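Local coordinates for monomethylamine corrinoid protein 1 (Methanosarcina barkeri, PDB 3EZX) that carries methyl groups on a bound corrinoid from the methyltransferase MtmB to MtbA, in the pathway that makes methane from monomethylamine, at residues R110-T113 and T114-A118; A185-S188 and D189-E193. One frame throughout, in Å; residues are numbered along the deposited sequence.

How the contacts relate
Both contacts are local ones inside the corrinoid-binding Rossmann-type domain, about 21 Å apart between centres. They share no helix. Contact 1 is mostly buried and runs along helix 107-118, the helix between strands 94-99 and 122-125. Contact 2 lies nearer the surface, where the loop after strand 179-183 turns into helix 189-195. Contact 1 rests on main-chain helix bonds, threonine hydroxyls folded back on the helix, and an apolar pair, Val112 with Leu116. Contact 2 is a helix start: a serine cap with an apolar cluster beside it. Each includes residues of the corrinoid pocket, Leu111 and Val112 in contact 1 and Ala185 in contact 2.

Contact 1: R110-T113 and T114-A118; sequences RLVT and TMLGA
Thr114 and Arg110 meet through a doubly used carbonyl. The hydroxyl OG1 of Thr114 donates to Arg110 O at 2.8 Å. Thr114 N bonds Arg110 O at 3.1 Å. The two donors come from opposite faces of the carbonyl plane, so the oxygen is gripped from both sides. The first torsion of Thr114 explains this: OG1 stands anti to its own carbonyl carbon (chi1 -66°) and turns back down the helix. The hydroxyl is thus satisfied by the helix itself.

Two more helix bonds follow. Met115 N reaches Leu111 O at 3.0 Å, and Leu116 N reaches Val112 O at 2.8 Å. The second is nearly straight, with an angle of 170° at the hydrogen. Met115 CB and CG lie beside Leu111 O, and the chain then bends twice and leads the sulfur away. Leu116 CB lies beside Val112 O. The side chains of Val112 and Leu116 run side by side, pointing the same way, and Val112 CG1 touches Leu116 CD1 at 4.1 Å.

Thr113 repeats the pattern one residue earlier: its OG1 bonds His109 O, also four residues back. Thr113 OG1 has a weak hydrogen bond to Thr97 OG1 of strand 94-99 as well.

Leu111 and Val112 touch the bound 5-hydroxybenzimidazolylcobamide, so this helix forms part of the corrinoid pocket. It is the helix of a beta-alpha-beta unit with strands 94-99 and 122-125. Thr113 and Leu116 pack on strand 122-125. Leu111, Val112, Met115 and Leu116 meet helix 204-213. Leu111 and Met115, with Thr114, touch helix 61-82 of the N-terminal bundle.

Contact 2: A185-S188 and D189-E193; sequences APVS and DKWIE
Ser188 caps helix 189-195 through Trp191 N. Ser188 CB leads straight to OG, which sits between the backbone N and carbonyl carbon of Ser188 (chi1 60°). This swings it over the first turn. Ser188 OG accepts from Trp191 N at 3.2 Å, almost straight at 172°. The CB atoms of Lys190 and Trp191 lie close around this oxygen. Ser188 O adds a helix bond and takes Ile192 N at 3.2 Å. An alanine here would remove the hydroxyl and would probably leave Trp191 N without its capping acceptor.

Val187 makes the apolar side of the contact. Val187 CG1 meets Ile192 CD1 at 3.5 Å, the two side chains crossing at a slant. Val187 CG1 also lies at the edge of the Trp191 ring, near its plane, 4.2 Å from Trp191 CD1. At the polar end of that ring, NE1 bonds Gln162.

The loop leads from strand 179-183 into helix 189-195. Val187 and Trp191 pack against helices 156-159 and 161-171, while Ile192 meets the loop residues Ala197 and Thr200.

Contact 1: R110-T113 and T114-A118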
# COMPACT_ATOMS: atom_id res chain seq x y z
N ARG A 110 2.98 -1.44 2.48
CA ARG A 110 4.41 -1.61 2.22
C ARG A 110 4.78 -1.35 0.76
O ARG A 110 5.87 -0.86 0.48
CB ARG A 110 4.87 -3.02 2.59
CG ARG A 110 5.16 -3.22 4.08
CD ARG A 110 6.02 -4.45 4.34
NE ARG A 110 6.48 -4.50 5.73
CZ ARG A 110 7.33 -5.39 6.22
NH1 ARG A 110 7.84 -6.33 5.44
NH2 ARG A 110 7.68 -5.33 7.50
N LEU A 111 3.87 -1.70 -0.15
CA LEU A 111 4.11 -1.50 -1.56
C LEU A 111 4.13 -0.01 -1.93
O LEU A 111 5.03 0.45 -2.65
CB LEU A 111 3.04 -2.23 -2.38
CG LEU A 111 3.20 -2.22 -3.90
CD1 LEU A 111 4.57 -2.77 -4.31
CD2 LEU A 111 2.09 -3.05 -4.49
N VAL A 112 3.15 0.73 -1.44
CA VAL A 112 3.09 2.16 -1.72
C VAL A 112 4.29 2.88 -1.12
O VAL A 112 4.89 3.74 -1.77
CB VAL A 112 1.82 2.81 -1.11
CG1 VAL A 112 1.92 4.30 -1.25
CG2 VAL A 112 0.56 2.27 -1.80
N THR A 113 4.63 2.54 0.13
CA THR A 113 5.77 3.14 0.85
C THR A 113 7.06 2.89 0.07
O THR A 113 7.97 3.72 0.09
CB THR A 113 5.97 2.53 2.30
OG1 THR A 113 4.75 2.63 3.06
CG2 THR A 113 7.09 3.30 3.04
N THR A 114 7.15 1.73 -0.57
CA THR A 114 8.35 1.40 -1.32
C THR A 114 8.40 2.28 -2.55
O THR A 114 9.44 2.86 -2.86
CB THR A 114 8.38 -0.08 -1.75
OG1 THR A 114 8.49 -0.92 -0.59
CG2 THR A 114 9.56 -0.33 -2.67
N MET A 115 7.29 2.38 -3.27
CA MET A 115 7.27 3.21 -4.46
C MET A 115 7.63 4.63 -4.08
O MET A 115 8.55 5.22 -4.66
CB MET A 115 5.92 3.13 -5.14
CG MET A 115 5.65 1.73 -5.65
SD MET A 115 6.66 1.23 -7.09
CE MET A 115 8.38 1.18 -6.46
N LEU A 116 6.91 5.20 -3.12
CA LEU A 116 7.25 6.52 -2.65
C LEU A 116 8.65 6.28 -2.13
O LEU A 116 8.92 5.23 -1.56
CB LEU A 116 6.34 6.94 -1.50
CG LEU A 116 4.93 7.32 -1.92
CD1 LEU A 116 4.14 7.72 -0.69
CD2 LEU A 116 5.00 8.46 -2.91
N GLY A 117 9.55 7.23 -2.33
CA GLY A 117 10.90 7.02 -1.87
C GLY A 117 11.71 6.56 -3.06
O GLY A 117 12.79 7.08 -3.33
N ALA A 118 11.17 5.58 -3.79
CA ALA A 118 11.83 5.09 -4.99
C ALA A 118 11.58 6.17 -6.03
O ALA A 118 12.25 6.22 -7.07
CB ALA A 118 11.22 3.77 -5.43

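Contact 2: A185-S188 and D189-E193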
# COMPACT_ATOMS: atom_id res chain seq x y z
N ALA A 185 -8.92 0.55 -0.37
CA ALA A 185 -9.91 -0.15 -1.17
C ALA A 185 -11.26 0.33 -0.67
O ALA A 185 -12.11 0.75 -1.45
CB ALA A 185 -9.80 -1.67 -1.00
N PRO A 186 -11.48 0.27 0.66
CA PRO A 186 -12.77 0.74 1.16
C PRO A 186 -12.83 2.26 1.00
O PRO A 186 -13.88 2.88 1.21
CB PRO A 186 -12.74 0.32 2.63
CG PRO A 186 -11.92 -0.92 2.59
CD PRO A 186 -10.78 -0.52 1.68
N VAL A 187 -11.70 2.85 0.63
CA VAL A 187 -11.60 4.29 0.42
C VAL A 187 -12.07 4.65 -0.98
O VAL A 187 -11.52 4.18 -1.98
CB VAL A 187 -10.14 4.78 0.58
CG1 VAL A 187 -10.05 6.27 0.29
CG2 VAL A 187 -9.66 4.50 1.99
N SER A 188 -13.10 5.49 -1.05
CA SER A 188 -13.67 5.93 -2.31
C SER A 188 -13.37 7.40 -2.57
O SER A 188 -13.04 8.14 -1.64
CB SER A 188 -15.19 5.72 -2.29
OG SER A 188 -15.78 6.46 -1.24
N ASP A 189 -13.49 7.82 -3.83
CA ASP A 189 -13.25 9.21 -4.19
C ASP A 189 -14.27 10.10 -3.50
O ASP A 189 -14.10 11.32 -3.41
CB ASP A 189 -13.31 9.38 -5.71
CG ASP A 189 -11.96 9.19 -6.36
OD1 ASP A 189 -11.04 8.69 -5.68
OD2 ASP A 189 -11.80 9.53 -7.56
N LYS A 190 -15.33 9.47 -3.00
CA LYS A 190 -16.40 10.17 -2.30
C LYS A 190 -15.92 10.49 -0.88
O LYS A 190 -15.90 11.64 -0.45
CB LYS A 190 -17.65 9.29 -2.21
CG LYS A 190 -18.12 8.70 -3.53
CD LYS A 190 -19.47 8.01 -3.35
CE LYS A 190 -19.91 7.29 -4.62
NZ LYS A 190 -19.09 6.08 -4.90
N TRP A 191 -15.54 9.43 -0.17
CA TRP A 191 -15.07 9.54 1.21
C TRP A 191 -13.91 10.52 1.38
O TRP A 191 -13.78 11.15 2.43
CB TRP A 191 -14.68 8.15 1.72
CG TRP A 191 -13.91 8.13 3.00
CD1 TRP A 191 -12.57 7.96 3.13
CD2 TRP A 191 -14.44 8.26 4.32
NE1 TRP A 191 -12.22 7.97 4.46
CE2 TRP A 191 -13.35 8.16 5.21
CE3 TRP A 191 -15.72 8.45 4.84
CZ2 TRP A 191 -13.50 8.24 6.60
CZ3 TRP A 191 -15.88 8.53 6.22
CH2 TRP A 191 -14.77 8.43 7.08
N ILE A 192 -13.08 10.65 0.35
CA ILE A 192 -11.93 11.56 0.41
C ILE A 192 -12.34 13.01 0.68
O ILE A 192 -11.69 13.71 1.46
CB ILE A 192 -11.11 11.50 -0.90
CG1 ILE A 192 -10.50 10.11 -1.07
CG2 ILE A 192 -10.02 12.56 -0.87
CD1 ILE A 192 -9.51 9.72 0.02
N GLU A 193 -13.41 13.46 0.03
CA GLU A 193 -13.86 14.83 0.22
C GLU A 193 -14.79 14.95 1.42
O GLU A 193 -14.86 16.00 2.06
CB GLU A 193 -14.57 15.35 -1.04
CG GLU A 193 -13.62 15.70 -2.18
CD GLU A 193 -13.14 14.49 -2.95
OE1 GLU A 193 -12.67 13.51 -2.32
OE2 GLU A 193 -13.21 14.51 -4.20